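Local coordinates for glycoside Hydrolase (Bacteroides plebeius, PDB 5T3B), which belongs to glycoside hydrolase family 50, whose characterised members are beta-agarases, and probably cleaves glycosidic bonds of a polysaccharide or its oligosaccharides, at residues L214-V219 with N253-S258; L218-G223 with A307-E312; K313-I318 with I348-K353. All coordinates share one frame; numbering follows the deposited sequence. Where two conformers were deposited one is given.

Interaction 1: L214-V219 with N253-S258; sequences LKIGLV and NEIDFS. With EDO (1,2-ethanediol), chain D.
I216 and I255 bring the two backbones closest, with CA atoms 7.0 Å apart, where the 3-10 turn K215-V219 meets the irregular loop N253-S258. I216 carries the contact. Its CG1 stands anti to the backbone N (chi1 -169°), which sends this branch to the ring of F257. I216 CG1 lies 3.6 Å from F257 CE1, and CD1 of the same isoleucine also meets CE1 and CZ. The two side chains cross at about a right angle. I255 completes the patch: its CG2 is 3.9 Å from I216 CB. That same methyl sits over one face of the F257 ring, toward its rim. I216 CG2 approaches D256 O at 3.7 Å. One water supplies the polar link. It accepts from I216 N and donates to D256 O, the latter at 2.8 Å. The loop is also pinned from within. D256 OD1 accepts from S258 N in an Asx turn. The S258 hydroxyl OG donates to a lone pair of F257 O, staying in the plane of that carbonyl. D256 OD2 ties the loop to helix 264-269 through a salt bridge with R267. Away from the apolar patch, a 1,2-ethanediol donates its O2 to E254 OE1 at 2.6 Å and its O1 to E254 OE2. It probably comes from the crystallisation liquor. The N253-E254 pair resembles the Asn-Glu motif of clan GH-A glycosidases, though a catalytic role is only inferred. The chemistry implies an apolar, buried join in which a single water satisfies one amide and one carbonyl between the segments.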
loop_
_atom_site.group_PDB
_atom_site.type_symbol
_atom_site.label_atom_id
_atom_site.label_comp_id
_atom_site.label_asym_id
_atom_site.label_seq_id
_atom_site.Cartn_x
_atom_site.Cartn_y
_atom_site.Cartn_z
ATOM N N LEU A 214 6.527 10.743 -18.095
ATOM C CA LEU A 214 5.303 11.301 -18.654
ATOM C C LEU A 214 4.284 10.233 -19.074
ATOM O O LEU A 214 3.323 10.537 -19.758
ATOM C CB LEU A 214 5.625 12.233 -19.824
ATOM C CG LEU A 214 6.558 13.389 -19.504
ATOM C CD1 LEU A 214 6.752 14.300 -20.718
ATOM C CD2 LEU A 214 6.233 14.163 -18.225
ATOM N N LYS A 215 4.479 8.998 -18.626
ATOM C CA LYS A 215 3.629 7.923 -19.083
ATOM C C LYS A 215 2.148 8.070 -18.751
ATOM O O LYS A 215 1.323 7.553 -19.480
ATOM C CB LYS A 215 4.153 6.572 -18.672
ATOM C CG LYS A 215 4.093 6.297 -17.194
ATOM C CD LYS A 215 4.548 4.874 -16.951
ATOM C CE LYS A 215 4.445 4.454 -15.582
ATOM N NZ LYS A 215 5.231 3.136 -15.648
ATOM N N ILE A 216 1.817 8.825 -17.703
ATOM C CA ILE A 216 0.435 9.039 -17.448
ATOM C C ILE A 216 -0.275 9.745 -18.626
ATOM O O ILE A 216 -1.489 9.598 -18.793
ATOM C CB ILE A 216 0.218 9.863 -16.156
ATOM C CG1 ILE A 216 -1.268 9.874 -15.712
ATOM C CG2 ILE A 216 0.773 11.234 -16.257
ATOM C CD1 ILE A 216 -1.864 8.519 -15.412
ATOM N N GLY A 217 0.459 10.466 -19.462
ATOM C CA GLY A 217 -0.136 11.082 -20.617
ATOM C C GLY A 217 -0.702 10.127 -21.647
ATOM O O GLY A 217 -1.482 10.527 -22.532
ATOM N N LEU A 218 -0.366 8.837 -21.522
ATOM C CA LEU A 218 -0.947 7.824 -22.381
ATOM C C LEU A 218 -2.472 7.680 -22.255
ATOM O O LEU A 218 -3.144 7.205 -23.170
ATOM C CB LEU A 218 -0.294 6.483 -22.127
ATOM C CG LEU A 218 1.147 6.360 -22.552
ATOM C CD1 LEU A 218 1.793 5.123 -21.957
ATOM C CD2 LEU A 218 1.315 6.382 -24.064
ATOM N N VAL A 219 -3.025 8.203 -21.138
ATOM C CA VAL A 219 -4.475 8.124 -20.992
ATOM C C VAL A 219 -5.220 8.999 -22.017
ATOM O O VAL A 219 -6.402 8.771 -22.231
ATOM C CB VAL A 219 -4.940 8.523 -19.592
ATOM C CG1 VAL A 219 -4.310 7.641 -18.543
ATOM C CG2 VAL A 219 -4.668 9.995 -19.263
ATOM N N ASN A 253 2.350 1.396 -10.114
ATOM C CA ASN A 253 3.048 1.689 -8.883
ATOM C C ASN A 253 3.755 3.035 -9.000
ATOM O O ASN A 253 4.581 3.217 -9.905
ATOM C CB ASN A 253 4.094 0.643 -8.586
ATOM C CG ASN A 253 4.842 0.863 -7.277
ATOM O OD1 ASN A 253 4.271 1.028 -6.201
ATOM N ND2 ASN A 253 6.159 0.861 -7.389
ATOM N N GLU A 254 3.407 4.001 -8.123
ATOM C CA GLU A 254 4.149 5.272 -8.120
ATOM C C GLU A 254 4.202 5.957 -9.468
ATOM O O GLU A 254 5.257 6.388 -9.937
ATOM C CB GLU A 254 5.539 5.072 -7.527
ATOM C CG GLU A 254 5.550 4.461 -6.139
ATOM C CD GLU A 254 6.826 4.653 -5.368
ATOM O OE1 GLU A 254 7.893 4.859 -6.010
ATOM O OE2 GLU A 254 6.722 4.535 -4.117
ATOM N N ILE A 255 3.025 6.157 -10.061
ATOM C CA ILE A 255 2.955 6.944 -11.265
ATOM C C ILE A 255 3.375 8.397 -10.955
ATOM O O ILE A 255 2.931 8.984 -9.991
ATOM C CB ILE A 255 1.506 6.948 -11.798
ATOM C CG1 ILE A 255 1.044 5.534 -12.191
ATOM C CG2 ILE A 255 1.354 7.891 -12.977
ATOM C CD1 ILE A 255 -0.449 5.443 -12.456
ATOM N N ASP A 256 4.192 8.950 -11.853
ATOM C CA ASP A 256 4.549 10.363 -11.699
ATOM C C ASP A 256 3.384 11.215 -12.191
ATOM O O ASP A 256 3.008 11.213 -13.329
ATOM C CB ASP A 256 5.811 10.601 -12.501
ATOM C CG ASP A 256 6.283 11.989 -12.532
ATOM O OD1 ASP A 256 5.590 12.941 -12.132
ATOM O OD2 ASP A 256 7.495 12.159 -12.949
ATOM N N PHE A 257 2.798 11.927 -11.275
ATOM C CA PHE A 257 1.728 12.904 -11.586
ATOM C C PHE A 257 2.154 14.267 -11.204
ATOM O O PHE A 257 1.298 15.132 -10.972
ATOM C CB PHE A 257 0.435 12.671 -10.800
ATOM C CG PHE A 257 -0.347 11.457 -11.121
ATOM C CD1 PHE A 257 -1.418 11.549 -12.069
ATOM C CD2 PHE A 257 -0.314 10.337 -10.345
ATOM C CE1 PHE A 257 -2.200 10.432 -12.255
ATOM C CE2 PHE A 257 -1.121 9.241 -10.568
ATOM C CZ PHE A 257 -2.073 9.304 -11.532
ATOM N N SER A 258 3.437 14.506 -11.102
ATOM C CA SER A 258 4.190 15.754 -10.612
ATOM C C SER A 258 5.214 15.304 -9.579
ATOM O O SER A 258 4.915 14.566 -8.681
ATOM C CB SER A 258 3.498 16.920 -10.042
ATOM O OG SER A 258 2.649 17.500 -10.970
HETATM C C1 EDO D . 9.491 6.274 -2.588
HETATM O O1 EDO D . 8.133 6.523 -2.901
HETATM C C2 EDO D . 10.411 6.553 -3.747
HETATM O O2 EDO D . 10.102 5.568 -4.762
HETATM O O HOH W 1 3.703 9.731 -15.555
#

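Interaction 2: L218-G223 with A307-E312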
loop_
_atom_site.group_PDB
_atom_site.type_symbol
_atom_site.label_atom_id
_atom_site.label_comp_id
_atom_site.label_asym_id
_atom_site.label_seq_id
_atom_site.Cartn_x
_atom_site.Cartn_y
_atom_site.Cartn_z
ATOM N N LEU A 218 -0.366 8.837 -21.522
ATOM C CA LEU A 218 -0.947 7.824 -22.381
ATOM C C LEU A 218 -2.472 7.680 -22.255
ATOM O O LEU A 218 -3.144 7.205 -23.170
ATOM C CB LEU A 218 -0.294 6.483 -22.127
ATOM C CG LEU A 218 1.147 6.360 -22.552
ATOM C CD1 LEU A 218 1.793 5.123 -21.957
ATOM C CD2 LEU A 218 1.315 6.382 -24.064
ATOM N N VAL A 219 -3.025 8.203 -21.138
ATOM C CA VAL A 219 -4.475 8.124 -20.992
ATOM C C VAL A 219 -5.220 8.999 -22.017
ATOM O O VAL A 219 -6.402 8.771 -22.231
ATOM C CB VAL A 219 -4.940 8.523 -19.592
ATOM C CG1 VAL A 219 -4.310 7.641 -18.543
ATOM C CG2 VAL A 219 -4.668 9.995 -19.263
ATOM N N PHE A 220 -4.512 9.882 -22.688
ATOM C CA PHE A 220 -5.118 10.697 -23.736
ATOM C C PHE A 220 -4.986 10.105 -25.106
ATOM O O PHE A 220 -5.500 10.688 -26.088
ATOM C CB PHE A 220 -4.503 12.086 -23.724
ATOM C CG PHE A 220 -4.687 12.814 -22.410
ATOM C CD1 PHE A 220 -5.943 13.287 -22.047
ATOM C CD2 PHE A 220 -3.617 13.016 -21.526
ATOM C CE1 PHE A 220 -6.135 13.934 -20.859
ATOM C CE2 PHE A 220 -3.830 13.653 -20.326
ATOM C CZ PHE A 220 -5.085 14.126 -20.006
ATOM N N TYR A 221 -4.274 8.978 -25.218
ATOM C CA TYR A 221 -4.048 8.373 -26.518
ATOM C C TYR A 221 -5.256 7.570 -26.963
ATOM O O TYR A 221 -6.010 7.021 -26.133
ATOM C CB TYR A 221 -2.785 7.503 -26.480
ATOM C CG TYR A 221 -1.474 8.237 -26.493
ATOM C CD1 TYR A 221 -1.189 9.273 -25.634
ATOM C CD2 TYR A 221 -0.498 7.875 -27.423
ATOM C CE1 TYR A 221 0.046 9.941 -25.678
ATOM C CE2 TYR A 221 0.716 8.543 -27.496
ATOM C CZ TYR A 221 1.007 9.552 -26.619
ATOM O OH TYR A 221 2.174 10.243 -26.645
ATOM N N ASP A 222 -5.399 7.467 -28.288
ATOM C CA ASP A 222 -6.504 6.707 -28.823
ATOM C C ASP A 222 -6.457 5.263 -28.274
ATOM O O ASP A 222 -5.419 4.627 -28.274
ATOM C CB ASP A 222 -6.452 6.670 -30.333
ATOM C CG ASP A 222 -6.938 8.011 -30.984
ATOM O OD1 ASP A 222 -7.286 9.005 -30.295
ATOM O OD2 ASP A 222 -7.023 8.060 -32.204
ATOM N N GLY A 223 -7.616 4.785 -27.809
ATOM C CA GLY A 223 -7.770 3.394 -27.472
ATOM C C GLY A 223 -7.512 3.015 -26.015
ATOM O O GLY A 223 -7.638 1.851 -25.673
ATOM N N ALA A 307 -3.342 17.309 -13.219
ATOM C CA ALA A 307 -2.974 15.991 -12.762
ATOM C C ALA A 307 -4.206 15.169 -12.343
ATOM O O ALA A 307 -4.280 13.970 -12.561
ATOM C CB ALA A 307 -1.939 16.117 -11.635
ATOM N N GLY A 308 -5.160 15.823 -11.676
ATOM C CA GLY A 308 -6.424 15.207 -11.331
ATOM C C GLY A 308 -7.220 14.707 -12.525
ATOM O O GLY A 308 -7.854 13.663 -12.463
ATOM N N ILE A 309 -7.246 15.482 -13.618
ATOM C CA ILE A 309 -7.904 15.063 -14.855
ATOM C C ILE A 309 -7.230 13.825 -15.417
ATOM O O ILE A 309 -7.897 12.855 -15.819
ATOM C CB ILE A 309 -7.928 16.206 -15.923
ATOM C CG1 ILE A 309 -8.888 17.294 -15.425
ATOM C CG2 ILE A 309 -8.274 15.653 -17.277
ATOM C CD1 ILE A 309 -8.731 18.558 -16.168
ATOM N N CYS A 310 -5.909 13.810 -15.380
ATOM C CA CYS A 310 -5.176 12.628 -15.798
ATOM C C CYS A 310 -5.551 11.402 -14.964
ATOM O O CYS A 310 -5.806 10.314 -15.461
ATOM C CB CYS A 310 -3.648 12.879 -15.677
ATOM S SG CYS A 310 -2.975 14.090 -16.768
ATOM N N ALA A 311 -5.626 11.615 -13.641
ATOM C CA ALA A 311 -6.008 10.570 -12.734
ATOM C C ALA A 311 -7.407 10.093 -12.986
ATOM O O ALA A 311 -7.689 8.878 -12.911
ATOM C CB ALA A 311 -5.793 10.990 -11.288
ATOM N N GLU A 312 -8.320 11.033 -13.232
ATOM C CA GLU A 312 -9.699 10.663 -13.558
ATOM C C GLU A 312 -9.766 9.752 -14.784
ATOM O O GLU A 312 -10.430 8.702 -14.745
ATOM C CB GLU A 312 -10.539 11.944 -13.777
ATOM C CG GLU A 312 -11.841 11.715 -14.485
ATOM C CD GLU A 312 -12.988 11.423 -13.560
ATOM O OE1 GLU A 312 -13.995 10.876 -14.099
ATOM O OE2 GLU A 312 -12.872 11.766 -12.339
#
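C310 sets its sulfur at the edge of the F220 ring, the unusual feature of this contact. C310 SG lies 4.9 Å from the centroid of the F220 ring, 78° off the ring normal, so it meets the rim and not a face. The nearest ring atom is F220 CE2, 3.7 Å from C310 SG, with F220 CZ next. Helix 300-324 supplies the sulfur, and the 3-10 turn ending at F220 supplies the ring. F220 CG is anti to its own carbonyl carbon (chi1 -59°), and this carries the outer ring atoms toward the helix. I309 CG2 also lies near the plane of the ring, 4.5 Å from F220 CZ, which is a loose apolar touch. The helix thus lines one edge of the ring with a thiol and a methyl. V219 adds a second, weaker point of support. Its CG2 is 4.0 Å from C310 O, and it also sits 3.8 Å above the plane of the F220 ring, toward the rim. Further packing around the ring comes from F306 and K313 of the same helix and from A281 of helix 277-288. After F220 the 3-10 turn ends and the chain runs on as a loop to G223, just before helix 224-232. The pairing of C310 with F220 is a Cys sulfur-aromatic contact, here fastening a 3-10 turn before helix 224-232 to the flank of the long helix 300-324.

Interaction 3: K313-I318 with I348-K353; sequences KYYSAI and IKAAGK
The ring of Y315 leans obliquely on A350 and A351, meeting them with its CD2 and CE2 side. Y315 CE2 is 3.5 Å from A351 CB, and Y315 CD2 is 3.7 Å from A351 CA. The ring therefore touches the backbone of the second helix as well as its methyl groups. A looser approach joins Y315 CD2 to A350 CB at 4.4 Å. On its other rim, Y315 CE1 lies in plane at the edge of the neighbouring Y314 ring. I318 CD1 sits over one face of that Y314 ring, 3.4 Å above its plane and toward the rim. Y315 CG is anti to the carbonyl carbon (chi1 -70°), a torsion that directs the ring across to helix 345-354. This is helix-helix packing of a large residue against small ones. The two alanines let the helices approach until the CA atoms of Y315 and A351 are 6.4 Å apart. The polar end of Y315 is taken up outside the contact, where its OH is hydrogen-bonded to S335 OG. Y332 and L337 of nearby loops also touch Y315. An alanine in place of Y315 would probably open a gap beside A350 and A351 and leave S335 without its tyrosine partner.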
loop_
_atom_site.group_PDB
_atom_site.type_symbol
_atom_site.label_atom_id
_atom_site.label_comp_id
_atom_site.label_asym_id
_atom_site.label_seq_id
_atom_site.Cartn_x
_atom_site.Cartn_y
_atom_site.Cartn_z
ATOM N N LYS A 313 -9.042 10.103 -15.850
ATOM C CA LYS A 313 -9.078 9.302 -17.058
ATOM C C LYS A 313 -8.427 7.918 -16.835
ATOM O O LYS A 313 -8.852 6.916 -17.403
ATOM C CB LYS A 313 -8.420 10.028 -18.229
ATOM C CG LYS A 313 -9.203 11.231 -18.697
ATOM C CD LYS A 313 -8.626 11.726 -19.999
ATOM C CE LYS A 313 -9.060 10.859 -21.156
ATOM N NZ LYS A 313 -10.557 10.775 -21.444
ATOM N N TYR A 314 -7.385 7.896 -15.993
ATOM C CA TYR A 314 -6.695 6.666 -15.654
ATOM C C TYR A 314 -7.608 5.717 -14.857
ATOM O O TYR A 314 -7.892 4.599 -15.274
ATOM C CB TYR A 314 -5.410 7.037 -14.922
ATOM C CG TYR A 314 -4.618 5.837 -14.509
ATOM C CD1 TYR A 314 -3.806 5.173 -15.419
ATOM C CD2 TYR A 314 -4.741 5.303 -13.228
ATOM C CE1 TYR A 314 -3.094 4.036 -15.066
ATOM C CE2 TYR A 314 -4.010 4.182 -12.872
ATOM C CZ TYR A 314 -3.256 3.524 -13.801
ATOM O OH TYR A 314 -2.549 2.414 -13.430
ATOM N N TYR A 315 -8.022 6.195 -13.674
ATOM C CA TYR A 315 -8.760 5.344 -12.770
ATOM C C TYR A 315 -10.129 4.948 -13.315
ATOM O O TYR A 315 -10.557 3.798 -13.111
ATOM C CB TYR A 315 -8.915 6.022 -11.415
ATOM C CG TYR A 315 -7.645 6.160 -10.577
ATOM C CD1 TYR A 315 -6.798 5.071 -10.327
ATOM C CD2 TYR A 315 -7.314 7.379 -10.028
ATOM C CE1 TYR A 315 -5.722 5.225 -9.486
ATOM C CE2 TYR A 315 -6.239 7.518 -9.185
ATOM C CZ TYR A 315 -5.437 6.440 -8.939
ATOM O OH TYR A 315 -4.326 6.613 -8.093
ATOM N N SER A 316 -10.804 5.853 -14.009
ATOM C CA SER A 316 -12.090 5.511 -14.506
ATOM C C SER A 316 -12.024 4.458 -15.591
ATOM O O SER A 316 -12.861 3.540 -15.636
ATOM C CB SER A 316 -12.811 6.772 -14.968
ATOM O OG SER A 316 -12.188 7.316 -16.154
ATOM N N ALA A 317 -11.006 4.514 -16.447
ATOM C CA ALA A 317 -10.859 3.491 -17.460
ATOM C C ALA A 317 -10.710 2.102 -16.837
ATOM O O ALA A 317 -11.238 1.120 -17.332
ATOM C CB ALA A 317 -9.650 3.759 -18.343
ATOM N N ILE A 318 -9.923 2.023 -15.763
ATOM C CA ILE A 318 -9.643 0.748 -15.161
ATOM C C ILE A 318 -10.872 0.214 -14.394
ATOM O O ILE A 318 -11.248 -0.937 -14.498
ATOM C CB ILE A 318 -8.364 0.838 -14.329
ATOM C CG1 ILE A 318 -7.190 1.132 -15.314
ATOM C CG2 ILE A 318 -8.150 -0.474 -13.568
ATOM C CD1 ILE A 318 -5.917 1.602 -14.630
ATOM N N ILE A 348 -6.712 12.489 -5.284
ATOM C CA ILE A 348 -7.452 11.730 -4.270
ATOM C C ILE A 348 -8.952 11.720 -4.600
ATOM O O ILE A 348 -9.604 10.694 -4.422
ATOM C CB ILE A 348 -7.179 12.208 -2.855
ATOM C CG1 ILE A 348 -5.682 12.098 -2.515
ATOM C CG2 ILE A 348 -7.963 11.429 -1.810
ATOM C CD1 ILE A 348 -5.096 10.697 -2.423
ATOM N N LYS A 349 -9.509 12.862 -5.060
ATOM C CA LYS A 349 -10.895 12.896 -5.476
ATOM C C LYS A 349 -11.171 11.912 -6.581
ATOM O O LYS A 349 -12.157 11.130 -6.536
ATOM C CB LYS A 349 -11.293 14.288 -5.878
ATOM C CG LYS A 349 -12.763 14.349 -6.269
ATOM C CD LYS A 349 -13.165 15.816 -6.449
ATOM C CE LYS A 349 -14.655 15.898 -6.781
ATOM N NZ LYS A 349 -14.815 16.247 -8.203
ATOM N N ALA A 350 -10.314 11.921 -7.602
ATOM C CA ALA A 350 -10.482 10.951 -8.683
ATOM C C ALA A 350 -10.410 9.497 -8.205
ATOM O O ALA A 350 -11.206 8.645 -8.566
ATOM C CB ALA A 350 -9.461 11.231 -9.763
ATOM N N ALA A 351 -9.392 9.207 -7.405
ATOM C CA ALA A 351 -9.208 7.858 -6.903
ATOM C C ALA A 351 -10.397 7.435 -6.064
ATOM O O ALA A 351 -10.811 6.286 -6.173
ATOM C CB ALA A 351 -7.952 7.782 -6.091
ATOM N N GLY A 352 -10.973 8.350 -5.260
ATOM C CA GLY A 352 -12.145 7.940 -4.465
ATOM C C GLY A 352 -13.370 7.605 -5.274
ATOM O O GLY A 352 -14.183 6.825 -4.803
ATOM N N LYS A 353 -13.482 8.179 -6.449
ATOM C CA LYS A 353 -14.674 7.932 -7.317
ATOM C C LYS A 353 -14.575 6.589 -7.955
ATOM O O LYS A 353 -15.595 5.968 -8.261
ATOM C CB LYS A 353 -14.775 8.997 -8.407
ATOM C CG LYS A 353 -15.196 10.318 -7.886
ATOM C CD LYS A 353 -15.132 11.369 -9.043
ATOM C CE LYS A 353 -15.976 11.082 -10.237
ATOM N NZ LYS A 353 -15.768 12.220 -11.240
#

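How the interactions relate
Helix 300-324 is common ground: interaction 2 uses its residues 307-312, and interaction 3 its next six. Interaction 1 shares L218 and V219 with interaction 2 and also packs on this helix, with I216 CG1 3.8 Å from C310 CB. Interactions 1 and 3 are buried, while interaction 2 is only partly so and lies farthest from the centre of the chain. Chemistry differs with place. Interaction 1 joins two loops through isoleucines, a ring and a water. Interaction 2 sets a sulfur at a ring edge. Interaction 3 presses a tyrosine on alanines. Interactions 2 and 3 also touch directly, with A350 CB 3.7 Å from E312 N.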